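Local coordinates for GTP-binding protein (Pyrococcus horikoshii, PDB 1WXQ) that is of unknown function but, as an Obg-like GTPase, probably binds GTP and may hydrolyse nucleoside triphosphates, at residues E129-L134 with R242-I247; R156-K161 with P195-Q200; L189-D194 with Q200-A205; E230-L235 with V246-A251. One frame throughout, in Å; residues are numbered along the deposited sequence.

Interaction 1 (E129-L134 with R242-I247)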
loop_
_atom_site.group_PDB
_atom_site.type_symbol
_atom_site.label_atom_id
_atom_site.label_comp_id
_atom_site.label_asym_id
_atom_site.label_seq_id
_atom_site.Cartn_x
_atom_site.Cartn_y
_atom_site.Cartn_z
ATOM N N GLU A 129 -12.691 -15.447 8.736
ATOM C CA GLU A 129 -13.380 -14.916 9.895
ATOM C C GLU A 129 -12.439 -13.958 10.663
ATOM O O GLU A 129 -12.889 -13.049 11.356
ATOM C CB GLU A 129 -13.872 -16.026 10.883
ATOM C CG GLU A 129 -14.841 -17.026 10.244
ATOM C CD GLU A 129 -16.268 -16.506 10.117
ATOM O OE1 GLU A 129 -16.911 -16.294 11.171
ATOM O OE2 GLU A 129 -16.748 -16.321 8.972
ATOM N N ASP A 130 -11.131 -14.161 10.519
ATOM C CA ASP A 130 -10.158 -13.281 11.167
ATOM C C ASP A 130 -10.075 -12.029 10.330
ATOM O O ASP A 130 -9.699 -10.971 10.820
ATOM C CB ASP A 130 -8.761 -13.900 11.208
ATOM C CG ASP A 130 -8.649 -15.058 12.182
ATOM O OD1 ASP A 130 -8.901 -14.856 13.389
ATOM O OD2 ASP A 130 -8.297 -16.174 11.736
ATOM N N ILE A 131 -10.404 -12.162 9.048
ATOM C CA ILE A 131 -10.352 -11.026 8.134
ATOM C C ILE A 131 -11.454 -10.082 8.548
ATOM O O ILE A 131 -11.250 -8.871 8.672
ATOM C CB ILE A 131 -10.580 -11.473 6.675
ATOM C CG1 ILE A 131 -9.491 -12.463 6.272
ATOM C CG2 ILE A 131 -10.559 -10.284 5.736
ATOM C CD1 ILE A 131 -9.579 -12.891 4.830
ATOM N N GLU A 132 -12.629 -10.649 8.772
ATOM C CA GLU A 132 -13.761 -9.853 9.185
ATOM C C GLU A 132 -13.494 -9.248 10.565
ATOM O O GLU A 132 -13.860 -8.101 10.818
ATOM C CB GLU A 132 -15.024 -10.704 9.212
ATOM C CG GLU A 132 -16.169 -10.058 8.483
ATOM C CD GLU A 132 -17.439 -10.082 9.285
ATOM O OE1 GLU A 132 -17.902 -11.199 9.629
ATOM O OE2 GLU A 132 -17.966 -8.980 9.569
ATOM N N PHE A 133 -12.846 -10.007 11.446
ATOM C CA PHE A 133 -12.540 -9.499 12.777
ATOM C C PHE A 133 -11.802 -8.179 12.655
ATOM O O PHE A 133 -12.282 -7.149 13.129
ATOM C CB PHE A 133 -11.669 -10.476 13.577
ATOM C CG PHE A 133 -11.256 -9.945 14.934
ATOM C CD1 PHE A 133 -12.121 -10.011 16.020
ATOM C CD2 PHE A 133 -10.018 -9.331 15.108
ATOM C CE1 PHE A 133 -11.765 -9.471 17.270
ATOM C CE2 PHE A 133 -9.650 -8.785 16.355
ATOM C CZ PHE A 133 -10.532 -8.857 17.439
ATOM N N LEU A 134 -10.632 -8.219 12.020
ATOM C CA LEU A 134 -9.803 -7.022 11.818
ATOM C C LEU A 134 -10.646 -5.874 11.241
ATOM O O LEU A 134 -10.589 -4.729 11.695
ATOM C CB LEU A 134 -8.663 -7.342 10.846
ATOM C CG LEU A 134 -7.305 -6.675 11.082
ATOM C CD1 LEU A 134 -6.586 -6.584 9.748
ATOM C CD2 LEU A 134 -7.460 -5.287 11.680
ATOM N N ARG A 242 -15.448 -9.961 -1.866
ATOM C CA ARG A 242 -15.641 -8.921 -0.854
ATOM C C ARG A 242 -14.745 -7.703 -1.030
ATOM O O ARG A 242 -14.694 -6.843 -0.155
ATOM C CB ARG A 242 -15.415 -9.489 0.548
ATOM C CG ARG A 242 -16.365 -10.608 0.905
ATOM C CD ARG A 242 -16.147 -11.123 2.332
ATOM N NE ARG A 242 -16.558 -10.160 3.352
ATOM C CZ ARG A 242 -15.724 -9.372 4.025
ATOM N NH1 ARG A 242 -14.417 -9.426 3.789
ATOM N NH2 ARG A 242 -16.194 -8.535 4.943
ATOM N N GLY A 243 -14.034 -7.625 -2.150
ATOM C CA GLY A 243 -13.166 -6.485 -2.383
ATOM C C GLY A 243 -11.769 -6.616 -1.798
ATOM O O GLY A 243 -11.096 -5.606 -1.540
ATOM N N TYR A 244 -11.328 -7.856 -1.592
ATOM C CA TYR A 244 -10.001 -8.126 -1.045
ATOM C C TYR A 244 -9.121 -8.918 -1.996
ATOM O O TYR A 244 -9.573 -9.873 -2.622
ATOM C CB TYR A 244 -10.103 -8.922 0.252
ATOM C CG TYR A 244 -10.420 -8.104 1.473
ATOM C CD1 TYR A 244 -9.498 -7.178 1.981
ATOM C CD2 TYR A 244 -11.628 -8.270 2.142
ATOM C CE1 TYR A 244 -9.774 -6.447 3.128
ATOM C CE2 TYR A 244 -11.920 -7.541 3.287
ATOM C CZ TYR A 244 -10.990 -6.631 3.781
ATOM O OH TYR A 244 -11.271 -5.916 4.929
ATOM N N ILE A 245 -7.863 -8.511 -2.096
ATOM C CA ILE A 245 -6.889 -9.211 -2.918
ATOM C C ILE A 245 -6.188 -10.229 -2.013
ATOM O O ILE A 245 -5.624 -9.855 -0.985
ATOM C CB ILE A 245 -5.828 -8.244 -3.461
ATOM C CG1 ILE A 245 -6.476 -7.278 -4.455
ATOM C CG2 ILE A 245 -4.672 -9.031 -4.070
ATOM C CD1 ILE A 245 -5.513 -6.239 -5.013
ATOM N N VAL A 246 -6.217 -11.506 -2.380
ATOM C CA VAL A 246 -5.568 -12.527 -1.554
ATOM C C VAL A 246 -4.494 -13.313 -2.268
ATOM O O VAL A 246 -4.745 -13.919 -3.300
ATOM C CB VAL A 246 -6.555 -13.566 -1.023
ATOM C CG1 VAL A 246 -5.799 -14.595 -0.209
ATOM C CG2 VAL A 246 -7.619 -12.899 -0.191
ATOM N N ILE A 247 -3.306 -13.347 -1.685
ATOM C CA ILE A 247 -2.193 -14.053 -2.294
ATOM C C ILE A 247 -1.532 -15.084 -1.360
ATOM O O ILE A 247 -1.217 -14.794 -0.202
ATOM C CB ILE A 247 -1.173 -12.997 -2.802
ATOM C CG1 ILE A 247 -1.852 -12.169 -3.906
ATOM C CG2 ILE A 247 0.125 -13.658 -3.290
ATOM C CD1 ILE A 247 -1.179 -10.823 -4.186
#

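Interaction 2 (R156-K161 with P195-Q200)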
loop_
_atom_site.group_PDB
_atom_site.type_symbol
_atom_site.label_atom_id
_atom_site.label_comp_id
_atom_site.label_asym_id
_atom_site.label_seq_id
_atom_site.Cartn_x
_atom_site.Cartn_y
_atom_site.Cartn_z
ATOM N N ARG A 156 -21.484 22.968 16.036
ATOM C CA ARG A 156 -20.410 23.957 15.967
ATOM C C ARG A 156 -20.028 24.299 14.520
ATOM O O ARG A 156 -18.900 24.662 14.217
ATOM C CB ARG A 156 -19.195 23.395 16.707
ATOM C CG ARG A 156 -18.266 24.496 17.217
ATOM C CD ARG A 156 -16.929 24.514 16.468
ATOM N NE ARG A 156 -16.575 23.166 16.012
ATOM C CZ ARG A 156 -15.309 22.963 15.604
ATOM N NH1 ARG A 156 -14.436 23.956 15.631
ATOM N NH2 ARG A 156 -14.939 21.754 15.171
ATOM N N ILE A 157 -21.013 23.958 13.658
ATOM C CA ILE A 157 -20.679 23.881 12.238
ATOM C C ILE A 157 -21.896 24.144 11.349
ATOM O O ILE A 157 -21.796 24.399 10.157
ATOM C CB ILE A 157 -20.097 22.494 11.962
ATOM C CG1 ILE A 157 -18.743 22.357 12.666
ATOM C CG2 ILE A 157 -19.870 22.299 10.449
ATOM C CD1 ILE A 157 -18.367 20.966 12.725
ATOM N N LYS A 158 -23.086 24.024 11.972
ATOM C CA LYS A 158 -24.331 24.319 11.285
ATOM C C LYS A 158 -24.649 25.807 11.351
ATOM O O LYS A 158 -25.381 26.354 10.541
ATOM C CB LYS A 158 -25.444 23.514 11.953
ATOM C CG LYS A 158 -26.772 23.622 11.200
ATOM C CD LYS A 158 -27.979 23.467 12.125
ATOM C CE LYS A 158 -29.309 23.633 11.386
ATOM N NZ LYS A 158 -30.009 22.350 11.342
ATOM N N LEU A 159 -24.095 26.455 12.393
ATOM C CA LEU A 159 -24.272 27.893 12.524
ATOM C C LEU A 159 -22.975 28.633 12.207
ATOM O O LEU A 159 -22.959 29.702 11.610
ATOM C CB LEU A 159 -24.692 28.201 13.957
ATOM C CG LEU A 159 -24.888 29.691 14.211
ATOM C CD1 LEU A 159 -25.321 29.991 15.647
ATOM C CD2 LEU A 159 -23.606 30.489 13.975
ATOM N N GLN A 160 -21.853 28.047 12.673
ATOM C CA GLN A 160 -20.560 28.559 12.240
ATOM C C GLN A 160 -20.360 28.286 10.748
ATOM O O GLN A 160 -19.435 28.764 10.112
ATOM C CB GLN A 160 -19.464 27.874 13.062
ATOM C CG GLN A 160 -18.783 28.829 14.047
ATOM C CD GLN A 160 -17.635 28.122 14.733
ATOM O OE1 GLN A 160 -17.077 28.567 15.724
ATOM N NE2 GLN A 160 -17.271 26.973 14.134
ATOM N N LYS A 161 -21.259 27.438 10.208
ATOM C CA LYS A 161 -21.319 27.254 8.760
ATOM C C LYS A 161 -20.050 26.622 8.176
ATOM O O LYS A 161 -19.769 26.709 6.987
ATOM C CB LYS A 161 -21.531 28.627 8.121
ATOM C CG LYS A 161 -22.803 29.321 8.619
ATOM C CD LYS A 161 -24.074 28.717 8.018
ATOM C CE LYS A 161 -25.346 29.411 8.515
ATOM N NZ LYS A 161 -26.518 28.788 7.903
ATOM N N PRO A 195 -24.396 18.393 9.241
ATOM C CA PRO A 195 -24.126 17.221 10.083
ATOM C C PRO A 195 -25.246 16.849 11.063
ATOM O O PRO A 195 -25.513 15.676 11.271
ATOM C CB PRO A 195 -22.817 17.589 10.787
ATOM C CG PRO A 195 -22.833 19.112 10.790
ATOM C CD PRO A 195 -23.373 19.435 9.421
ATOM N N THR A 196 -25.905 17.843 11.650
ATOM C CA THR A 196 -26.989 17.584 12.603
ATOM C C THR A 196 -28.042 16.622 12.050
ATOM O O THR A 196 -28.834 16.056 12.810
ATOM C CB THR A 196 -27.722 18.885 13.014
ATOM O OG1 THR A 196 -28.494 19.375 11.902
ATOM C CG2 THR A 196 -26.719 19.946 13.469
ATOM N N LYS A 197 -28.064 16.457 10.731
ATOM C CA LYS A 197 -29.013 15.549 10.094
ATOM C C LYS A 197 -28.472 14.107 10.037
ATOM O O LYS A 197 -29.230 13.168 9.816
ATOM C CB LYS A 197 -29.338 16.027 8.673
ATOM C CG LYS A 197 -30.197 17.280 8.659
ATOM C CD LYS A 197 -30.870 17.569 9.990
ATOM C CE LYS A 197 -31.257 19.042 10.078
ATOM N NZ LYS A 197 -32.596 19.348 9.477
ATOM N N TRP A 198 -27.163 13.943 10.231
ATOM C CA TRP A 198 -26.522 12.623 10.205
ATOM C C TRP A 198 -26.990 11.710 11.336
ATOM O O TRP A 198 -27.050 12.136 12.495
ATOM C CB TRP A 198 -24.993 12.766 10.309
ATOM C CG TRP A 198 -24.322 13.229 9.037
ATOM C CD1 TRP A 198 -24.793 14.166 8.156
ATOM C CD2 TRP A 198 -23.046 12.807 8.527
ATOM N NE1 TRP A 198 -23.895 14.350 7.137
ATOM C CE2 TRP A 198 -22.813 13.533 7.337
ATOM C CE3 TRP A 198 -22.076 11.890 8.961
ATOM C CZ2 TRP A 198 -21.645 13.371 6.572
ATOM C CZ3 TRP A 198 -20.918 11.729 8.204
ATOM C CH2 TRP A 198 -20.715 12.468 7.023
ATOM N N SER A 199 -27.303 10.455 10.995
ATOM C CA SER A 199 -27.738 9.467 11.977
ATOM C C SER A 199 -26.575 8.530 12.324
ATOM O O SER A 199 -25.531 8.577 11.688
ATOM C CB SER A 199 -28.908 8.642 11.438
ATOM O OG SER A 199 -28.472 7.612 10.559
ATOM N N GLN A 200 -26.751 7.687 13.339
ATOM C CA GLN A 200 -25.696 6.756 13.727
ATOM C C GLN A 200 -25.406 5.822 12.574
ATOM O O GLN A 200 -24.258 5.478 12.325
ATOM C CB GLN A 200 -26.109 5.959 14.963
ATOM C CG GLN A 200 -26.143 6.816 16.193
ATOM C CD GLN A 200 -24.803 7.478 16.465
ATOM O OE1 GLN A 200 -23.752 6.933 16.119
ATOM N NE2 GLN A 200 -24.833 8.664 17.074
#

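Interaction 3 (L189-D194 with Q200-A205)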
loop_
_atom_site.group_PDB
_atom_site.type_symbol
_atom_site.label_atom_id
_atom_site.label_comp_id
_atom_site.label_asym_id
_atom_site.label_seq_id
_atom_site.Cartn_x
_atom_site.Cartn_y
_atom_site.Cartn_z
ATOM N N LEU A 189 -22.588 8.231 -0.376
ATOM C CA LEU A 189 -23.655 7.739 0.487
ATOM C C LEU A 189 -24.739 8.792 0.692
ATOM O O LEU A 189 -25.397 8.760 1.746
ATOM C CB LEU A 189 -23.078 7.332 1.845
ATOM C CG LEU A 189 -21.944 6.306 1.885
ATOM C CD1 LEU A 189 -21.377 6.220 3.290
ATOM C CD2 LEU A 189 -22.465 4.945 1.434
ATOM N N ASN A 190 -24.903 9.675 -0.288
ATOM C CA ASN A 190 -25.920 10.721 -0.227
ATOM C C ASN A 190 -26.039 11.328 1.164
ATOM O O ASN A 190 -27.119 11.458 1.710
ATOM C CB ASN A 190 -27.277 10.114 -0.601
ATOM C CG ASN A 190 -27.339 9.827 -2.074
ATOM O OD1 ASN A 190 -26.841 10.575 -2.905
ATOM N ND2 ASN A 190 -28.063 8.741 -2.399
ATOM N N LEU A 191 -24.894 11.664 1.767
ATOM C CA LEU A 191 -25.013 12.332 3.059
ATOM C C LEU A 191 -25.125 13.852 2.906
ATOM O O LEU A 191 -24.792 14.426 1.877
ATOM C CB LEU A 191 -23.779 11.982 3.891
ATOM C CG LEU A 191 -23.681 10.485 4.192
ATOM C CD1 LEU A 191 -22.258 10.055 4.559
ATOM C CD2 LEU A 191 -24.573 10.053 5.356
ATOM N N PRO A 192 -25.731 14.485 3.938
ATOM C CA PRO A 192 -26.038 15.905 3.919
ATOM C C PRO A 192 -24.868 16.747 4.435
ATOM O O PRO A 192 -24.066 16.306 5.244
ATOM C CB PRO A 192 -27.222 16.096 4.863
ATOM C CG PRO A 192 -27.185 14.961 5.888
ATOM C CD PRO A 192 -26.203 13.905 5.190
ATOM N N GLU A 193 -24.859 17.986 3.958
ATOM C CA GLU A 193 -23.865 18.963 4.383
ATOM C C GLU A 193 -24.144 19.402 5.821
ATOM O O GLU A 193 -23.243 19.863 6.531
ATOM C CB GLU A 193 -23.891 20.170 3.445
ATOM C CG GLU A 193 -23.555 19.819 2.007
ATOM C CD GLU A 193 -23.948 20.912 1.037
ATOM O OE1 GLU A 193 -25.161 21.236 0.966
ATOM O OE2 GLU A 193 -23.047 21.445 0.347
ATOM N N ASP A 194 -25.395 19.260 6.250
ATOM C CA ASP A 194 -25.759 19.618 7.618
ATOM C C ASP A 194 -25.497 18.396 8.484
ATOM O O ASP A 194 -26.267 17.447 8.469
ATOM C CB ASP A 194 -27.242 19.996 7.706
ATOM C CG ASP A 194 -27.633 20.509 9.085
ATOM O OD1 ASP A 194 -26.813 20.391 10.024
ATOM O OD2 ASP A 194 -28.764 21.026 9.230
ATOM N N GLN A 200 -26.751 7.687 13.339
ATOM C CA GLN A 200 -25.696 6.756 13.727
ATOM C C GLN A 200 -25.406 5.822 12.574
ATOM O O GLN A 200 -24.258 5.478 12.325
ATOM C CB GLN A 200 -26.109 5.959 14.963
ATOM C CG GLN A 200 -26.143 6.816 16.193
ATOM C CD GLN A 200 -24.803 7.478 16.465
ATOM O OE1 GLN A 200 -23.752 6.933 16.119
ATOM N NE2 GLN A 200 -24.833 8.664 17.074
ATOM N N ASP A 201 -26.457 5.427 11.864
ATOM C CA ASP A 201 -26.306 4.542 10.720
ATOM C C ASP A 201 -25.424 5.210 9.700
ATOM O O ASP A 201 -24.600 4.545 9.058
ATOM C CB ASP A 201 -27.660 4.221 10.098
ATOM C CG ASP A 201 -28.462 3.246 10.937
ATOM O OD1 ASP A 201 -28.215 2.012 10.859
ATOM O OD2 ASP A 201 -29.335 3.724 11.691
ATOM N N ASP A 202 -25.601 6.522 9.553
ATOM C CA ASP A 202 -24.800 7.306 8.613
ATOM C C ASP A 202 -23.340 7.307 9.043
ATOM O O ASP A 202 -22.435 7.165 8.232
ATOM C CB ASP A 202 -25.297 8.755 8.558
ATOM C CG ASP A 202 -26.758 8.856 8.168
ATOM O OD1 ASP A 202 -27.171 8.139 7.247
ATOM O OD2 ASP A 202 -27.493 9.662 8.777
ATOM N N LEU A 203 -23.119 7.460 10.336
ATOM C CA LEU A 203 -21.775 7.488 10.857
ATOM C C LEU A 203 -21.002 6.181 10.660
ATOM O O LEU A 203 -19.882 6.182 10.131
ATOM C CB LEU A 203 -21.818 7.880 12.323
ATOM C CG LEU A 203 -22.045 9.370 12.562
ATOM C CD1 LEU A 203 -22.341 9.648 14.034
ATOM C CD2 LEU A 203 -20.804 10.107 12.116
ATOM N N LEU A 204 -21.593 5.067 11.073
ATOM C CA LEU A 204 -20.929 3.775 10.928
ATOM C C LEU A 204 -20.680 3.495 9.432
ATOM O O LEU A 204 -19.582 3.076 9.022
ATOM C CB LEU A 204 -21.795 2.680 11.549
ATOM C CG LEU A 204 -21.278 1.263 11.378
ATOM C CD1 LEU A 204 -19.838 1.204 11.810
ATOM C CD2 LEU A 204 -22.128 0.302 12.211
ATOM N N ALA A 205 -21.701 3.753 8.619
ATOM C CA ALA A 205 -21.584 3.534 7.183
ATOM C C ALA A 205 -20.501 4.444 6.615
ATOM O O ALA A 205 -19.716 4.042 5.758
ATOM C CB ALA A 205 -22.909 3.823 6.496
#

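Interaction 4 (E230-L235 with V246-A251)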
loop_
_atom_site.group_PDB
_atom_site.type_symbol
_atom_site.label_atom_id
_atom_site.label_comp_id
_atom_site.label_asym_id
_atom_site.label_seq_id
_atom_site.Cartn_x
_atom_site.Cartn_y
_atom_site.Cartn_z
ATOM N N GLU A 230 -6.908 -26.342 -2.679
ATOM C CA GLU A 230 -8.331 -26.237 -2.379
ATOM C C GLU A 230 -8.594 -25.222 -1.267
ATOM O O GLU A 230 -9.505 -24.405 -1.326
ATOM C CB GLU A 230 -8.828 -27.619 -1.952
ATOM C CG GLU A 230 -10.321 -27.624 -1.624
ATOM C CD GLU A 230 -10.788 -29.052 -1.446
ATOM O OE1 GLU A 230 -10.170 -29.779 -0.680
ATOM O OE2 GLU A 230 -11.771 -29.428 -2.083
ATOM N N GLN A 231 -7.776 -25.323 -0.203
ATOM C CA GLN A 231 -7.910 -24.391 0.909
ATOM C C GLN A 231 -7.615 -22.955 0.474
ATOM O O GLN A 231 -8.316 -22.016 0.826
ATOM C CB GLN A 231 -6.932 -24.814 2.006
ATOM C CG GLN A 231 -7.630 -25.505 3.177
ATOM C CD GLN A 231 -6.612 -26.278 3.983
ATOM O OE1 GLN A 231 -5.539 -26.639 3.527
ATOM N NE2 GLN A 231 -7.004 -26.539 5.246
ATOM N N ILE A 232 -6.509 -22.816 -0.279
ATOM C CA ILE A 232 -6.102 -21.489 -0.729
ATOM C C ILE A 232 -7.134 -20.868 -1.673
ATOM O O ILE A 232 -7.623 -19.766 -1.460
ATOM C CB ILE A 232 -4.755 -21.621 -1.441
ATOM C CG1 ILE A 232 -3.660 -21.986 -0.436
ATOM C CG2 ILE A 232 -4.371 -20.277 -2.088
ATOM C CD1 ILE A 232 -2.364 -22.422 -1.121
ATOM N N LYS A 233 -7.443 -21.607 -2.742
ATOM C CA LYS A 233 -8.391 -21.169 -3.768
ATOM C C LYS A 233 -9.738 -20.808 -3.162
ATOM O O LYS A 233 -10.453 -19.957 -3.680
ATOM C CB LYS A 233 -8.586 -22.265 -4.827
ATOM C CG LYS A 233 -9.529 -21.863 -5.957
ATOM C CD LYS A 233 -9.844 -23.000 -6.945
ATOM C CE LYS A 233 -8.839 -23.093 -8.087
ATOM N NZ LYS A 233 -7.476 -23.544 -7.654
ATOM N N ARG A 234 -10.083 -21.439 -2.052
ATOM C CA ARG A 234 -11.386 -21.193 -1.455
ATOM C C ARG A 234 -11.432 -19.818 -0.791
ATOM O O ARG A 234 -12.400 -19.074 -0.894
ATOM C CB ARG A 234 -11.637 -22.283 -0.414
ATOM C CG ARG A 234 -13.030 -22.191 0.203
ATOM C CD ARG A 234 -13.295 -23.339 1.185
ATOM N NE ARG A 234 -12.304 -23.327 2.268
ATOM C CZ ARG A 234 -11.874 -24.521 2.718
ATOM N NH1 ARG A 234 -12.333 -25.634 2.173
ATOM N NH2 ARG A 234 -10.972 -24.579 3.699
ATOM N N LEU A 235 -10.348 -19.515 -0.053
ATOM C CA LEU A 235 -10.275 -18.229 0.626
ATOM C C LEU A 235 -10.093 -17.082 -0.368
ATOM O O LEU A 235 -10.653 -16.004 -0.221
ATOM C CB LEU A 235 -9.093 -18.269 1.597
ATOM C CG LEU A 235 -8.780 -16.896 2.196
ATOM C CD1 LEU A 235 -9.827 -16.456 3.223
ATOM C CD2 LEU A 235 -7.432 -16.855 2.915
ATOM N N VAL A 246 -6.217 -11.506 -2.380
ATOM C CA VAL A 246 -5.568 -12.527 -1.554
ATOM C C VAL A 246 -4.494 -13.313 -2.268
ATOM O O VAL A 246 -4.745 -13.919 -3.300
ATOM C CB VAL A 246 -6.555 -13.566 -1.023
ATOM C CG1 VAL A 246 -5.799 -14.595 -0.209
ATOM C CG2 VAL A 246 -7.619 -12.899 -0.191
ATOM N N ILE A 247 -3.306 -13.347 -1.685
ATOM C CA ILE A 247 -2.193 -14.053 -2.294
ATOM C C ILE A 247 -1.532 -15.084 -1.360
ATOM O O ILE A 247 -1.217 -14.794 -0.202
ATOM C CB ILE A 247 -1.173 -12.997 -2.802
ATOM C CG1 ILE A 247 -1.852 -12.169 -3.906
ATOM C CG2 ILE A 247 0.125 -13.658 -3.290
ATOM C CD1 ILE A 247 -1.179 -10.823 -4.186
ATOM N N PRO A 248 -1.366 -16.329 -1.844
ATOM C CA PRO A 248 -0.733 -17.364 -1.013
ATOM C C PRO A 248 0.679 -16.904 -0.698
ATOM O O PRO A 248 1.277 -16.145 -1.466
ATOM C CB PRO A 248 -0.787 -18.610 -1.895
ATOM C CG PRO A 248 -0.911 -18.070 -3.274
ATOM C CD PRO A 248 -1.826 -16.894 -3.120
ATOM N N THR A 249 1.228 -17.369 0.416
ATOM C CA THR A 249 2.535 -16.898 0.826
ATOM C C THR A 249 3.243 -17.806 1.841
ATOM O O THR A 249 2.592 -18.451 2.677
ATOM C CB THR A 249 2.350 -15.469 1.412
ATOM O OG1 THR A 249 2.559 -14.496 0.378
ATOM C CG2 THR A 249 3.261 -15.221 2.576
ATOM N N SER A 250 4.576 -17.845 1.757
ATOM C CA SER A 250 5.395 -18.637 2.665
ATOM C C SER A 250 6.493 -17.736 3.217
ATOM O O SER A 250 7.614 -17.673 2.684
ATOM C CB SER A 250 6.014 -19.844 1.940
ATOM O OG SER A 250 5.036 -20.834 1.642
ATOM N N ALA A 251 6.158 -17.043 4.301
ATOM C CA ALA A 251 7.077 -16.110 4.922
ATOM C C ALA A 251 8.387 -16.734 5.386
ATOM O O ALA A 251 9.463 -16.236 5.037
ATOM C CB ALA A 251 6.374 -15.393 6.090
#

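Interaction 1 (E129-L134 with R242-I247)
Ile-131 of helix 127-147 lays its CG2 methyl over one face of the Tyr-244 ring, and this contact joins the helix to the lead-in of strand 245-249 in the alpha/beta core of a P-loop GTPase domain. The methyl is 4.3 Å from the ring centroid, 24° off the normal, a CH-pi contact displaced toward the CE2 side; CE2 itself is 3.9 Å from Ile-131 CG2. The two side chains pass one another heading opposite ways. CG2 gets there because it stands anti to the backbone N of Ile-131, while CG1 turns beside that N. Leu-235 and Ile-219 also touch Ile-131, so the side chain belongs to a buried layer between helix and sheet.

Toward the surface, Glu-132 and Arg-242 cross at about a right angle, with their flat ends 52° apart. Despite opposite charges they form no salt bridge: Glu-132 OE2 stays 5.0 Å from Arg-242 NH2 and pairs with Arg-136, whereas the guanidinium is taken by Glu-135 and Glu-239. Glu-135 also bonds the Tyr-244 hydroxyl, tying both residues of the loop to the next turn of the helix. What Glu-132 gives Arg-242 is its aliphatic part, CG lying 3.9 Å from NH2.

Interaction 2 (R156-K161 with P195-Q200)
Lys-158 reaches from the loop after helix 151-154 across to Thr-196. At its root, Lys-158 CB meets the threonine's methyl, 4.1 Å from Thr-196 CG2. With CG anti to the backbone N (chi1 -173°) the chain runs out nearly extended as far as CE, and Lys-158 CD meets methyl and hydroxyl about equally, 4.0 Å from Thr-196 CG2 and 4.1 Å from Thr-196 OG1. The two side chains lie nearly perpendicular. A bend at the last torsion then brings Lys-158 NZ to Thr-196 OG1 in a weak hydrogen bond of 3.4 Å. The main partner of the ammonium is Asp-194, whose OD2 makes a salt bridge with Lys-158 NZ while its OD1 bonds Thr-196 OG1. Lys-197 comes close as well, its CE 3.8 Å from Lys-158 NZ, with Lys-158 NZ and Lys-197 NZ 4.4 Å apart; Asp-194 probably offsets this like-charge pairing. A valine in place of Thr-196 would probably leave Asp-194 OD1 without its hydroxyl mate and the ammonium without its weak second bond. Beside this polar end, Ile-157 CG2 rests 4.4 Å from Pro-195 CG. Pro-195 to Lys-197 form a single 3-10 turn, and the contact joins it to loop 156-161 at the outlying end of the helical region, consistent with the helical insertion in the G domain of Obg-like GTPases.

Interaction 3 (L189-D194 with Q200-A205)
Asp-202, in the first turn of helix 200-214, is met by Leu-191, whose CD2 methyl sits against the root of the aspartate: 3.5 Å to Asp-202 CB and 3.7 Å to Asp-202 OD1. The two chains lie alongside, pointing opposite ways, and the methyl touches the carboxylate only through OD1 and CG. OD2 is committed elsewhere, bonded to the backbone N of Ser-199. Ser-199 is the N-cap residue and its own hydroxyl caps a backbone N of the first turn, so Asp-202 supplies the return bond of a capping box. CG of the aspartate is anti to its carbonyl carbon (chi1 -58°), which folds the carboxylate back toward the helix start.

Next along, Leu-203 points away from the loop and packs on Tyr-143 and Leu-146 of helix 127-147. The loop on the other side leaves helix 179-188 through a Schellman motif, with Asn-190 at positive phi as the C-prime residue; the contact thus bridges the end of one helix and the start of the next in a helix-loop-helix connection.

One turn beyond Asp-202, Ala-205 meets Leu-189. Leu-189 CD1 approaches the backbone rather than the methyl, 3.7 Å from Ala-205 O but 4.3 Å from Ala-205 CB.

Interaction 4 (E230-L235 with V246-A251)
The puckered pyrrolidine ring of Pro-248 turns its CB corner to Ile-232, whose CG2 lies 4.0 Å away and whose CD1 is 4.2 Å from the same Pro-248 CB. Both methyls come to this one ring carbon from the helix side, with the isoleucine set crosswise to the ring. The flat guanidinium of Arg-234 belongs to the outer side of the helix: one face has Gln-231 CA 4.1 Å above it, toward the rim.

One helical turn on from Ile-232, Leu-235 CD2 reaches Val-246 CG1 at 4.2 Å, again crosswise. Leu-235 has CG anti to its backbone N (chi1 171°), and this swings the end of the side chain in to the strand. Ala-221 touches both Leu-235 and Val-246. Past the proline, Thr-249 OG1 donates to Pro-248 O at 2.8 Å from above the carbonyl plane.

Helix 229-241 here covers strand 245-249, the last two elements of a beta-alpha-beta crossover that starts with strand 217-222. Ala-251 N bonds Asn-222 OD1, joining the start of the helix after the strand to an N-K-x-D sequence that is probably the G4 guanine-recognition motif of a P-loop GTPase; Thr-249 to Ala-251 are probably its G5 motif.

How the interactions relate
The four contacts fall into two pairs. Interactions 1 and 4 share Val-246 and Ile-247 of strand 245-249; their centres are 12 Å apart, and Ile-131 CD1 packs 3.9 Å from Leu-235 CD1, so helices 127-147 and 229-241 meet over the sheet. Interactions 2 and 3, with centres 11 Å apart, share Gln-200 and interlock through Trp-198 NE1, 2.7 Å from Pro-192 O, a probable hydrogen bond. Centres of interactions 2 and 4 stand 45 Å apart. The first pair probably lies closer to the presumed nucleotide site: Asp-130 forms a salt bridge with Lys-8 of the likely P-loop, and Ala-251 bonds Asn-222. Interactions 2 and 3 lie nested, along the chain, between the segments of interaction 1.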